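Local coordinates for phosphate-specific transport system accessory protein PhoU homolog (Streptococcus pneumoniae, PDB 2I0M) that probably regulates phosphate uptake, working as a zinc-binding homodimer of the PhoU family, at residues A30-A35 and K39-L44; Q54-I59 and S85-L90; D95-I100 and E191-Y196; G123-S128 and A149-Q154; Y160-E165 and Y185-L190. One frame throughout, in Å; residues are numbered along the deposited sequence.

Following the chain from its N terminus, interaction 1 closes the short turn between helix 5-35 and helix 39-66. Interaction 2 comes next in series and closes a loop of 25 residues between helix 39-66 and helix 74-105. Both lie within the first PhoU family region. Interaction 3 spans 90 residues and ties helix 74-105 to helix 177-209, so it joins the first region to the second. Interactions 4 and 5 are nested inside its loop and follow one another. Interaction 4 links helix 117-136 to the junction of helices 142-150 and 152-168. Interaction 5 links helix 152-168 to helix 177-209. Each of the other four touches interaction 3.

Interaction 1 (A30-A35 and K39-L44); sequences ALLALA and KEMAEL
The axes of segments 30-35 and 39-44 come within 8.6 Å of each other, and A33 and M41 are the nearest residues of the two backbones, with 5.8 Å between A33 CA and M41 CA. The directions of the segments are 157° apart, close to antiparallel. The small A33 side chain points toward the other helix and is consistent with this close spacing. M41 answers from the other side and reaches across to the neighbouring helix with its thioether. Its CG stands anti to the backbone N (chi1 -166°), and the chain then stays extended. This places SD 3.7 Å from A33 CB and carries CE on to L32, where M41 CE lies 3.5 Å from L32 CD2. L32 and M41 cross at about a right angle. The arrangement is a helical hairpin: only three residues separate the segments, and both fall in the first PhoU family region. At the turn, D38 OD2 accepts a hydrogen bond from M41 N at the start of helix 39-66. A42 adds a lesser contact through its backbone, with A42 N 4.1 Å from A33 CB. The A42 side chain packs on A101 and L105 of helix 74-105, while L31 and L34 also reach that helix from 30-35.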
# COMPACT_ATOMS: atom_id res chain seq x y z
N ALA A 30 -15.03 -10.01 8.29
CA ALA A 30 -14.97 -10.14 6.82
C ALA A 30 -14.79 -11.58 6.34
O ALA A 30 -15.45 -12.01 5.39
CB ALA A 30 -13.85 -9.26 6.23
N LEU A 31 -13.90 -12.31 7.00
CA LEU A 31 -13.57 -13.67 6.61
C LEU A 31 -14.63 -14.65 7.04
O LEU A 31 -14.85 -15.65 6.35
CB LEU A 31 -12.18 -14.06 7.13
CG LEU A 31 -11.08 -13.26 6.40
CD1 LEU A 31 -9.72 -13.46 7.05
CD2 LEU A 31 -11.03 -13.58 4.89
N LEU A 32 -15.27 -14.38 8.18
CA LEU A 32 -16.45 -15.14 8.60
C LEU A 32 -17.61 -14.89 7.65
O LEU A 32 -18.29 -15.84 7.26
CB LEU A 32 -16.85 -14.83 10.06
CG LEU A 32 -18.25 -15.21 10.57
CD1 LEU A 32 -18.53 -16.73 10.53
CD2 LEU A 32 -18.50 -14.65 11.96
N ALA A 33 -17.85 -13.63 7.28
CA ALA A 33 -18.89 -13.33 6.29
C ALA A 33 -18.64 -14.06 4.97
O ALA A 33 -19.59 -14.39 4.26
CB ALA A 33 -19.05 -11.83 6.07
N LEU A 34 -17.37 -14.31 4.66
CA LEU A 34 -16.96 -15.03 3.45
C LEU A 34 -17.16 -16.54 3.57
O LEU A 34 -17.65 -17.16 2.63
CB LEU A 34 -15.48 -14.77 3.14
CG LEU A 34 -14.90 -14.91 1.73
CD1 LEU A 34 -13.41 -15.19 1.83
CD2 LEU A 34 -15.55 -15.97 0.86
N ALA A 35 -16.75 -17.12 4.70
CA ALA A 35 -16.91 -18.55 4.96
C ALA A 35 -18.38 -18.96 5.00
O ALA A 35 -18.75 -20.00 4.47
CB ALA A 35 -16.22 -18.96 6.25
N LYS A 39 -24.22 -12.34 3.41
CA LYS A 39 -24.29 -11.08 2.67
C LYS A 39 -24.75 -9.89 3.51
O LYS A 39 -24.45 -8.74 3.20
CB LYS A 39 -25.15 -11.24 1.42
CG LYS A 39 -24.53 -12.16 0.38
CD LYS A 39 -25.29 -12.13 -0.95
CE LYS A 39 -24.79 -13.24 -1.86
NZ LYS A 39 -24.88 -12.90 -3.31
N GLU A 40 -25.47 -10.19 4.59
CA GLU A 40 -25.94 -9.16 5.51
C GLU A 40 -24.80 -8.64 6.39
O GLU A 40 -24.67 -7.44 6.60
CB GLU A 40 -27.11 -9.68 6.35
CG GLU A 40 -28.23 -10.26 5.49
CD GLU A 40 -29.52 -10.46 6.24
OE1 GLU A 40 -30.59 -10.11 5.70
OE2 GLU A 40 -29.46 -10.97 7.38
N MET A 41 -23.96 -9.56 6.87
CA MET A 41 -22.77 -9.20 7.65
C MET A 41 -21.78 -8.42 6.80
O MET A 41 -21.12 -7.51 7.29
CB MET A 41 -22.10 -10.45 8.24
CG MET A 41 -21.06 -10.20 9.33
SD MET A 41 -20.11 -11.71 9.64
CE MET A 41 -19.44 -11.40 11.26
N ALA A 42 -21.68 -8.79 5.52
CA ALA A 42 -20.86 -8.05 4.57
C ALA A 42 -21.29 -6.59 4.49
O ALA A 42 -20.44 -5.70 4.48
CB ALA A 42 -20.89 -8.71 3.20
N GLU A 43 -22.60 -6.36 4.45
CA GLU A 43 -23.17 -5.01 4.33
C GLU A 43 -22.88 -4.13 5.54
O GLU A 43 -22.63 -2.94 5.39
CB GLU A 43 -24.69 -5.06 4.09
CG GLU A 43 -25.12 -4.59 2.71
CD GLU A 43 -26.36 -3.71 2.74
OE1 GLU A 43 -26.47 -2.85 3.66
OE2 GLU A 43 -27.24 -3.85 1.86
N LEU A 44 -22.94 -4.71 6.73
CA LEU A 44 -22.62 -4.00 7.97
C LEU A 44 -21.13 -3.64 8.02
O LEU A 44 -20.76 -2.56 8.49
CB LEU A 44 -23.05 -4.79 9.21
CG LEU A 44 -24.51 -5.27 9.31
CD1 LEU A 44 -24.71 -6.25 10.47
CD2 LEU A 44 -25.55 -4.13 9.39

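Interaction 2 (Q54-I59 and S85-L90); sequences QGQSAI and SSCSDL
Q56 reaches from one helix to C87 and S88 of another that runs nearly antiparallel to it, and Q56 CA and C87 CA are 5.8 Å apart. The segment axes differ in direction by 175° and come within 9.5 Å. The CB of Q56 points at the other helix. A chi1 of 172° turns CG away from the backbone N and sends the chain out across the gap. Q56 CG meets the sulfur of C87, at 3.9 Å from C87 SG. CD passes on toward the backbone of S88. The tip arrives with its amide nitrogen: Q56 NE2 is 3.3 Å from S88 CA and 3.6 Å from S88 CB. This end is in packing contact only. NE2 is buried here and finds no hydrogen-bond partner in the model. The sulfur of C87 has a second neighbour, since I59 CG2 lies 4.0 Å from C87 SG. C87 SG is thus flanked by a methylene of Q56 and a methyl of I59. All four touching residues are buried. Q56 also packs on E91 and on L212 of the second subunit, and I59 on L19 and I83. The side chain of Q56 is about 6 Å from a zinc ion. The whole is antiparallel helix packing within the first region of the all-helical PhoU fold, beside a zinc site that the second subunit helps to build.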
# COMPACT_ATOMS: atom_id res chain seq x y z
N GLN A 54 -12.69 7.68 10.47
CA GLN A 54 -12.88 8.61 11.61
C GLN A 54 -11.87 8.45 12.73
O GLN A 54 -11.36 9.45 13.26
CB GLN A 54 -14.30 8.50 12.18
CG GLN A 54 -15.31 9.43 11.54
CD GLN A 54 -16.65 9.45 12.27
OE1 GLN A 54 -17.17 8.41 12.66
NE2 GLN A 54 -17.20 10.64 12.45
N GLY A 55 -11.59 7.20 13.10
CA GLY A 55 -10.66 6.89 14.18
C GLY A 55 -9.23 7.28 13.83
O GLY A 55 -8.47 7.73 14.69
N GLN A 56 -8.89 7.10 12.55
CA GLN A 56 -7.61 7.51 12.01
C GLN A 56 -7.43 9.03 12.05
O GLN A 56 -6.36 9.51 12.42
CB GLN A 56 -7.49 7.00 10.57
CG GLN A 56 -6.29 7.52 9.83
CD GLN A 56 -6.47 7.54 8.33
OE1 GLN A 56 -7.59 7.67 7.82
NE2 GLN A 56 -5.38 7.43 7.61
N SER A 57 -8.48 9.78 11.70
CA SER A 57 -8.35 11.23 11.68
C SER A 57 -8.17 11.76 13.10
O SER A 57 -7.36 12.66 13.32
CB SER A 57 -9.53 11.88 10.94
OG SER A 57 -10.47 12.47 11.82
N ALA A 58 -8.90 11.18 14.04
CA ALA A 58 -8.78 11.54 15.46
C ALA A 58 -7.34 11.36 15.94
O ALA A 58 -6.76 12.28 16.53
CB ALA A 58 -9.74 10.69 16.31
N ILE A 59 -6.77 10.20 15.64
CA ILE A 59 -5.38 9.88 15.99
C ILE A 59 -4.38 10.80 15.29
O ILE A 59 -3.53 11.40 15.97
CB ILE A 59 -5.07 8.41 15.68
CG1 ILE A 59 -5.91 7.50 16.57
CG2 ILE A 59 -3.57 8.11 15.87
CD1 ILE A 59 -6.04 6.10 16.01
N SER A 85 1.93 7.35 10.60
CA SER A 85 2.14 6.50 9.44
C SER A 85 1.42 5.16 9.57
O SER A 85 0.86 4.67 8.61
CB SER A 85 3.65 6.29 9.26
OG SER A 85 3.92 5.02 8.68
N SER A 86 1.42 4.57 10.76
CA SER A 86 0.83 3.27 10.96
C SER A 86 -0.71 3.30 11.02
O SER A 86 -1.37 2.35 10.63
CB SER A 86 1.39 2.59 12.22
OG SER A 86 2.77 2.29 12.09
N CYS A 87 -1.29 4.39 11.50
CA CYS A 87 -2.76 4.43 11.61
C CYS A 87 -3.40 4.51 10.21
O CYS A 87 -4.42 3.89 9.94
CB CYS A 87 -3.25 5.50 12.59
SG CYS A 87 -3.07 7.16 12.03
N SER A 88 -2.72 5.22 9.31
CA SER A 88 -3.00 5.22 7.87
C SER A 88 -2.94 3.85 7.16
O SER A 88 -3.81 3.52 6.35
CB SER A 88 -2.04 6.18 7.17
OG SER A 88 -2.18 6.08 5.77
N ASP A 89 -1.91 3.07 7.45
CA ASP A 89 -1.79 1.70 6.93
C ASP A 89 -2.96 0.85 7.44
O ASP A 89 -3.47 -0.04 6.74
CB ASP A 89 -0.46 1.07 7.38
CG ASP A 89 0.75 1.60 6.63
OD1 ASP A 89 0.59 2.27 5.58
OD2 ASP A 89 1.89 1.34 7.06
N LEU A 90 -3.38 1.14 8.67
CA LEU A 90 -4.45 0.45 9.33
C LEU A 90 -5.78 0.78 8.64
O LEU A 90 -6.56 -0.14 8.36
CB LEU A 90 -4.45 0.84 10.81
CG LEU A 90 -4.46 -0.12 12.00
CD1 LEU A 90 -3.48 -1.33 11.90
CD2 LEU A 90 -4.18 0.71 13.25

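Interaction 3 (D95-I100 and E191-Y196); sequences DHMAGI and ERFADY. With ZN (zinc ion), chain B; ZN (zinc ion), chain D.
R192 CB sits over one face of the H96 imidazole, 3.5 Å from the centroid of the H96 ring and 15° off its normal, a CH-pi contact. The R192 chain then bends at chi2 and chi3, which folds the guanidinium back so that H96 CE1 lies over one of its faces, 3.9 Å from R192 CZ. Y196 closes in at about a right angle and presents its edge, with Y196 CE2 3.9 Å from H96 CE1. R192 NH2 donates to Y196 OH over 2.6 Å, which ties the two groups beside the histidine together. Next along each helix, M97 crosses F193 at about a right angle. Its sulfur lies above the ring face, 4.3 Å from M97 SD to the F193 centroid, a Met-aromatic contact. Here the segments, nearly antiparallel (166°), join helix 74-105 to helix 177-209 and so bring the two PhoU family regions into one helical body. Helix 5-35 backs the apolar side through V23 and A27. Farther out lie two zinc ions. D95 OD2 binds one at 2.0 Å, with E91 of the same chain and D214 of the second subunit. E191 OE2 binds the other at 2.0 Å and D195 OD1 at 2.5 Å, in a site that also includes D152 and D156.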
# COMPACT_ATOMS: atom_id res chain seq x y z
N ASP A 95 -10.00 -0.86 4.61
CA ASP A 95 -10.64 -0.78 3.27
C ASP A 95 -10.61 -2.12 2.51
O ASP A 95 -11.53 -2.45 1.79
CB ASP A 95 -9.92 0.25 2.40
CG ASP A 95 -10.06 1.68 2.91
OD1 ASP A 95 -11.03 2.07 3.62
OD2 ASP A 95 -9.16 2.46 2.52
N HIS A 96 -9.53 -2.88 2.68
CA HIS A 96 -9.34 -4.15 1.99
C HIS A 96 -10.19 -5.25 2.61
O HIS A 96 -10.56 -6.21 1.93
CB HIS A 96 -7.86 -4.57 1.97
CG HIS A 96 -7.08 -3.93 0.87
ND1 HIS A 96 -6.14 -2.95 1.09
CD2 HIS A 96 -7.14 -4.08 -0.47
CE1 HIS A 96 -5.64 -2.54 -0.06
NE2 HIS A 96 -6.24 -3.21 -1.03
N MET A 97 -10.53 -5.08 3.88
CA MET A 97 -11.51 -5.93 4.52
C MET A 97 -12.95 -5.57 4.08
O MET A 97 -13.78 -6.48 3.91
CB MET A 97 -11.31 -5.92 6.05
CG MET A 97 -9.94 -6.53 6.50
SD MET A 97 -9.57 -8.22 5.91
CE MET A 97 -8.75 -7.99 4.36
N ALA A 98 -13.25 -4.28 3.89
CA ALA A 98 -14.52 -3.87 3.27
C ALA A 98 -14.60 -4.35 1.83
O ALA A 98 -15.70 -4.65 1.34
CB ALA A 98 -14.70 -2.34 3.32
N GLY A 99 -13.45 -4.40 1.15
CA GLY A 99 -13.36 -4.89 -0.22
C GLY A 99 -13.76 -6.34 -0.35
O GLY A 99 -14.50 -6.70 -1.25
N ILE A 100 -13.29 -7.17 0.59
CA ILE A 100 -13.68 -8.59 0.69
C ILE A 100 -15.19 -8.75 0.95
O ILE A 100 -15.86 -9.63 0.39
CB ILE A 100 -12.88 -9.32 1.80
CG1 ILE A 100 -11.41 -9.43 1.42
CG2 ILE A 100 -13.45 -10.72 2.05
CD1 ILE A 100 -10.56 -10.33 2.36
N GLU A 191 -3.71 -10.20 0.37
CA GLU A 191 -2.31 -10.01 0.09
C GLU A 191 -1.90 -8.56 0.46
O GLU A 191 -0.86 -8.38 1.10
CB GLU A 191 -1.99 -10.37 -1.37
CG GLU A 191 -0.50 -10.53 -1.69
CD GLU A 191 0.25 -9.19 -1.78
OE1 GLU A 191 -0.37 -8.18 -2.16
OE2 GLU A 191 1.47 -9.17 -1.47
N ARG A 192 -2.71 -7.57 0.08
CA ARG A 192 -2.50 -6.15 0.46
C ARG A 192 -2.57 -5.89 1.96
O ARG A 192 -1.71 -5.21 2.52
CB ARG A 192 -3.51 -5.22 -0.23
CG ARG A 192 -3.45 -5.20 -1.72
CD ARG A 192 -2.18 -4.57 -2.22
NE ARG A 192 -2.29 -3.12 -2.30
CZ ARG A 192 -1.93 -2.29 -1.32
NH1 ARG A 192 -1.42 -2.78 -0.19
NH2 ARG A 192 -2.06 -0.99 -1.48
N PHE A 193 -3.62 -6.42 2.61
CA PHE A 193 -3.76 -6.43 4.07
C PHE A 193 -2.45 -6.81 4.75
O PHE A 193 -1.96 -6.09 5.61
CB PHE A 193 -4.85 -7.43 4.46
CG PHE A 193 -5.20 -7.44 5.92
CD1 PHE A 193 -6.11 -6.52 6.44
CD2 PHE A 193 -4.69 -8.42 6.76
CE1 PHE A 193 -6.47 -6.57 7.80
CE2 PHE A 193 -5.04 -8.47 8.11
CZ PHE A 193 -5.93 -7.54 8.63
N ALA A 194 -1.88 -7.93 4.32
CA ALA A 194 -0.66 -8.46 4.91
C ALA A 194 0.58 -7.62 4.59
O ALA A 194 1.48 -7.49 5.41
CB ALA A 194 -0.46 -9.92 4.49
N ASP A 195 0.62 -7.05 3.40
CA ASP A 195 1.66 -6.12 3.03
C ASP A 195 1.69 -4.89 3.95
O ASP A 195 2.77 -4.49 4.40
CB ASP A 195 1.47 -5.67 1.58
CG ASP A 195 2.19 -6.56 0.59
OD1 ASP A 195 3.09 -7.32 1.00
OD2 ASP A 195 1.86 -6.47 -0.63
N TYR A 196 0.54 -4.29 4.23
CA TYR A 196 0.49 -3.17 5.20
C TYR A 196 0.98 -3.52 6.61
O TYR A 196 1.65 -2.71 7.25
CB TYR A 196 -0.90 -2.51 5.27
CG TYR A 196 -1.23 -1.70 4.04
CD1 TYR A 196 -0.50 -0.56 3.70
CD2 TYR A 196 -2.29 -2.08 3.20
CE1 TYR A 196 -0.80 0.20 2.55
CE2 TYR A 196 -2.59 -1.33 2.05
CZ TYR A 196 -1.85 -0.20 1.75
OH TYR A 196 -2.14 0.53 0.62
ZN ZN B . 2.67 -9.62 0.05
ZN ZN D . -8.99 4.47 2.62

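Interaction 4 (G123-S128 and A149-Q154); sequences GKLSLS and AQKDEQ
The carbonyl oxygen K151 O is touched by the methyl L125 CD2 at 3.7 Å, a packing contact. The same oxygen takes a bond within its own segment from Q154 N, which is weak, with 3.2 Å between Q154 N and K151 O. L125 carries the rest of the contact as well. With chi1 at 178° its CG is turned away from its own N, and the side chain reaches out with its two methyls divided between two partners. L125 CD1 rests beside the aliphatic chain of K151, 4.0 Å from K151 CD, and the two side chains cross obliquely. L125 CD2 presses on Q154 at about a right angle, 3.5 Å from Q154 CB. K151 is extended beyond CG, so its methylenes pass the leucine and its amine reaches on to a long, weak ion pair with D132. The packing sits at the surface of the second PhoU family region, where helix 117-136 lies against the joint between helices 142-150 and 152-168. At that joint the chain makes successive i to i+3 backbone bonds, such as D152 N to A149 O at 3.1 Å. D152 follows K151 directly and points away from the leucine. It belongs to a zinc site together with D156, E191 and D195. L125 also packs on I155 and Y158, one and two turns after K151.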
# COMPACT_ATOMS: atom_id res chain seq x y z
N GLY A 123 -6.12 -16.63 5.04
CA GLY A 123 -6.87 -15.76 5.94
C GLY A 123 -6.42 -15.84 7.38
O GLY A 123 -6.21 -14.82 8.03
N LYS A 124 -6.26 -17.07 7.88
CA LYS A 124 -5.79 -17.36 9.24
C LYS A 124 -4.38 -16.77 9.50
O LYS A 124 -4.12 -16.24 10.59
CB LYS A 124 -5.81 -18.88 9.53
CG LYS A 124 -7.24 -19.53 9.69
CD LYS A 124 -7.26 -21.13 9.67
CE LYS A 124 -8.73 -21.70 9.57
NZ LYS A 124 -9.01 -23.16 8.99
N LEU A 125 -3.48 -16.86 8.52
CA LEU A 125 -2.12 -16.32 8.67
C LEU A 125 -2.12 -14.78 8.65
O LEU A 125 -1.38 -14.14 9.40
CB LEU A 125 -1.15 -16.91 7.64
CG LEU A 125 0.33 -16.42 7.61
CD1 LEU A 125 1.14 -16.76 8.88
CD2 LEU A 125 1.06 -16.94 6.39
N SER A 126 -2.98 -14.20 7.83
CA SER A 126 -3.21 -12.76 7.82
C SER A 126 -3.66 -12.25 9.19
O SER A 126 -3.08 -11.32 9.75
CB SER A 126 -4.24 -12.39 6.74
OG SER A 126 -3.69 -12.59 5.44
N LEU A 127 -4.70 -12.88 9.74
CA LEU A 127 -5.22 -12.50 11.05
C LEU A 127 -4.16 -12.61 12.14
O LEU A 127 -4.01 -11.70 12.95
CB LEU A 127 -6.42 -13.36 11.42
CG LEU A 127 -7.72 -13.13 10.65
CD1 LEU A 127 -8.83 -13.98 11.29
CD2 LEU A 127 -8.10 -11.66 10.66
N SER A 128 -3.41 -13.71 12.17
CA SER A 128 -2.51 -13.93 13.29
C SER A 128 -1.32 -12.99 13.22
O SER A 128 -0.80 -12.57 14.24
CB SER A 128 -2.09 -15.40 13.42
OG SER A 128 -1.08 -15.72 12.50
N ALA A 149 6.89 -9.64 9.87
CA ALA A 149 7.02 -9.22 8.47
C ALA A 149 7.39 -10.39 7.57
O ALA A 149 6.88 -10.48 6.45
CB ALA A 149 8.05 -8.09 8.31
N GLN A 150 8.26 -11.27 8.06
CA GLN A 150 8.77 -12.42 7.31
C GLN A 150 7.69 -13.42 6.88
O GLN A 150 7.82 -14.07 5.84
CB GLN A 150 9.83 -13.15 8.14
CG GLN A 150 11.16 -12.44 8.18
CD GLN A 150 12.17 -13.11 9.09
OE1 GLN A 150 11.82 -13.67 10.14
NE2 GLN A 150 13.45 -13.07 8.69
N LYS A 151 6.63 -13.55 7.69
CA LYS A 151 5.50 -14.42 7.36
C LYS A 151 4.72 -14.00 6.10
O LYS A 151 3.92 -14.77 5.59
CB LYS A 151 4.55 -14.56 8.54
CG LYS A 151 5.17 -15.31 9.71
CD LYS A 151 4.22 -15.33 10.91
CE LYS A 151 4.82 -16.13 12.05
NZ LYS A 151 3.75 -16.63 12.94
N ASP A 152 4.97 -12.78 5.63
CA ASP A 152 4.38 -12.30 4.38
C ASP A 152 4.84 -13.08 3.15
O ASP A 152 4.08 -13.22 2.19
CB ASP A 152 4.65 -10.80 4.19
CG ASP A 152 3.78 -10.17 3.11
OD1 ASP A 152 2.54 -10.29 3.17
OD2 ASP A 152 4.35 -9.55 2.20
N GLU A 153 6.07 -13.60 3.18
CA GLU A 153 6.54 -14.56 2.16
C GLU A 153 5.50 -15.65 1.93
O GLU A 153 5.13 -15.92 0.79
CB GLU A 153 7.90 -15.19 2.53
CG GLU A 153 8.71 -15.72 1.32
CD GLU A 153 9.94 -16.59 1.69
OE1 GLU A 153 10.36 -16.63 2.87
OE2 GLU A 153 10.50 -17.24 0.78
N GLN A 154 4.99 -16.24 3.01
CA GLN A 154 3.97 -17.29 2.92
C GLN A 154 2.65 -16.83 2.30
O GLN A 154 2.03 -17.56 1.51
CB GLN A 154 3.72 -17.94 4.28
CG GLN A 154 4.78 -18.94 4.69
CD GLN A 154 5.83 -18.34 5.61
OE1 GLN A 154 6.95 -18.02 5.18
NE2 GLN A 154 5.49 -18.19 6.90

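Interaction 5 (Y160-E165 and Y185-L190); sequences YALSKE and YIIGHL
This is a small, buried contact in which I187 of helix 177-209 reaches over to L162 and S163 of helix 152-168. A single methyl does nearly all the touching. I187 CD1 is 3.2 Å from S163 OG, 3.7 Å from S163 N and 3.9 Å from L162 CB. It meets the hydroxyl and backbone N of S163 and the base (CB) of L162. The torsions of the isoleucine explain the reach. CG1 takes the position between the backbone N and the carbonyl carbon (chi1 66°). The chain then runs extended (chi2 159°), so CD1 projects straight at the neighbouring helix. The backbones stay well apart, with 7.6 Å between L162 CA and I187 CA. These are consecutive long helices of the second PhoU family region, and the contact ties them together across the 19 residues between the two segments. S163 OG meets a methyl here, yet its polar need is served within its own helix: it is hydrogen-bonded to Y159 O. The hydroxyl thus turns back to a carbonyl one turn earlier while the isoleucine methyl packs against it. A third helix, 117-136, covers the same region, as M122 packs on both L162 and I187. One turn after I187, L190 packs on M122 and S126 of helix 117-136 and on I100 of helix 74-105. On the other helix, Y160 touches L184 of the second subunit, and K164 touches I167 of that subunit.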
# COMPACT_ATOMS: atom_id res chain seq x y z
N TYR A 160 -0.01 -16.48 -5.07
CA TYR A 160 0.29 -16.96 -6.41
C TYR A 160 -0.33 -18.32 -6.70
O TYR A 160 -0.94 -18.51 -7.75
CB TYR A 160 1.79 -16.91 -6.72
CG TYR A 160 2.32 -15.48 -6.81
CD1 TYR A 160 2.02 -14.67 -7.91
CD2 TYR A 160 3.08 -14.93 -5.77
CE1 TYR A 160 2.49 -13.35 -7.98
CE2 TYR A 160 3.55 -13.61 -5.84
CZ TYR A 160 3.25 -12.84 -6.94
OH TYR A 160 3.71 -11.54 -7.00
N ALA A 161 -0.21 -19.24 -5.75
CA ALA A 161 -0.85 -20.54 -5.84
C ALA A 161 -2.35 -20.41 -6.07
O ALA A 161 -2.91 -21.09 -6.92
CB ALA A 161 -0.58 -21.37 -4.58
N LEU A 162 -3.01 -19.54 -5.32
CA LEU A 162 -4.44 -19.37 -5.49
C LEU A 162 -4.80 -18.65 -6.80
O LEU A 162 -5.84 -18.93 -7.39
CB LEU A 162 -5.08 -18.72 -4.27
CG LEU A 162 -5.36 -19.69 -3.11
CD1 LEU A 162 -5.32 -19.01 -1.76
CD2 LEU A 162 -6.70 -20.42 -3.29
N SER A 163 -3.93 -17.74 -7.26
CA SER A 163 -4.14 -17.07 -8.53
C SER A 163 -4.02 -18.04 -9.70
O SER A 163 -4.90 -18.08 -10.56
CB SER A 163 -3.15 -15.91 -8.71
OG SER A 163 -3.34 -14.96 -7.69
N LYS A 164 -2.93 -18.82 -9.71
CA LYS A 164 -2.71 -19.85 -10.72
C LYS A 164 -3.89 -20.82 -10.78
O LYS A 164 -4.34 -21.19 -11.87
CB LYS A 164 -1.43 -20.63 -10.42
CG LYS A 164 -0.14 -19.91 -10.77
CD LYS A 164 1.06 -20.84 -10.60
CE LYS A 164 2.32 -20.30 -11.31
NZ LYS A 164 2.96 -19.12 -10.64
N GLU A 165 -4.39 -21.22 -9.61
CA GLU A 165 -5.51 -22.15 -9.52
C GLU A 165 -6.80 -21.53 -10.07
O GLU A 165 -7.46 -22.14 -10.91
CB GLU A 165 -5.72 -22.63 -8.08
CG GLU A 165 -6.99 -23.44 -7.84
CD GLU A 165 -7.36 -23.50 -6.36
OE1 GLU A 165 -6.62 -22.95 -5.52
OE2 GLU A 165 -8.41 -24.11 -6.04
N TYR A 185 -10.13 -10.91 -6.50
CA TYR A 185 -10.13 -9.69 -5.69
C TYR A 185 -9.88 -10.02 -4.23
O TYR A 185 -9.03 -9.39 -3.60
CB TYR A 185 -11.45 -8.92 -5.80
CG TYR A 185 -11.81 -8.47 -7.20
CD1 TYR A 185 -10.82 -8.16 -8.14
CD2 TYR A 185 -13.15 -8.33 -7.56
CE1 TYR A 185 -11.17 -7.74 -9.41
CE2 TYR A 185 -13.50 -7.91 -8.84
CZ TYR A 185 -12.51 -7.61 -9.75
OH TYR A 185 -12.85 -7.20 -11.03
N ILE A 186 -10.60 -11.01 -3.71
CA ILE A 186 -10.50 -11.41 -2.31
C ILE A 186 -9.05 -11.72 -1.92
O ILE A 186 -8.56 -11.23 -0.90
CB ILE A 186 -11.42 -12.62 -1.98
CG1 ILE A 186 -12.87 -12.15 -1.91
CG2 ILE A 186 -10.99 -13.29 -0.67
CD1 ILE A 186 -13.90 -13.24 -2.14
N ILE A 187 -8.37 -12.52 -2.74
CA ILE A 187 -7.01 -12.90 -2.41
C ILE A 187 -6.04 -11.72 -2.56
O ILE A 187 -5.06 -11.64 -1.84
CB ILE A 187 -6.52 -14.19 -3.14
CG1 ILE A 187 -6.41 -13.99 -4.65
CG2 ILE A 187 -7.43 -15.36 -2.80
CD1 ILE A 187 -5.50 -14.99 -5.35
N GLY A 188 -6.37 -10.80 -3.47
CA GLY A 188 -5.64 -9.55 -3.62
C GLY A 188 -5.82 -8.64 -2.41
O GLY A 188 -4.88 -7.92 -2.02
N HIS A 189 -7.01 -8.66 -1.82
CA HIS A 189 -7.29 -7.86 -0.62
C HIS A 189 -6.54 -8.37 0.60
O HIS A 189 -6.08 -7.58 1.42
CB HIS A 189 -8.79 -7.81 -0.32
CG HIS A 189 -9.55 -6.88 -1.22
ND1 HIS A 189 -9.19 -5.57 -1.40
CD2 HIS A 189 -10.66 -7.08 -1.97
CE1 HIS A 189 -10.03 -4.99 -2.24
NE2 HIS A 189 -10.93 -5.89 -2.60
N LEU A 190 -6.41 -9.69 0.71
CA LEU A 190 -5.67 -10.33 1.79
C LEU A 190 -4.18 -10.10 1.61
O LEU A 190 -3.47 -9.85 2.59
CB LEU A 190 -5.94 -11.84 1.83
CG LEU A 190 -7.19 -12.32 2.57
CD1 LEU A 190 -7.39 -13.82 2.40
CD2 LEU A 190 -7.08 -11.96 4.05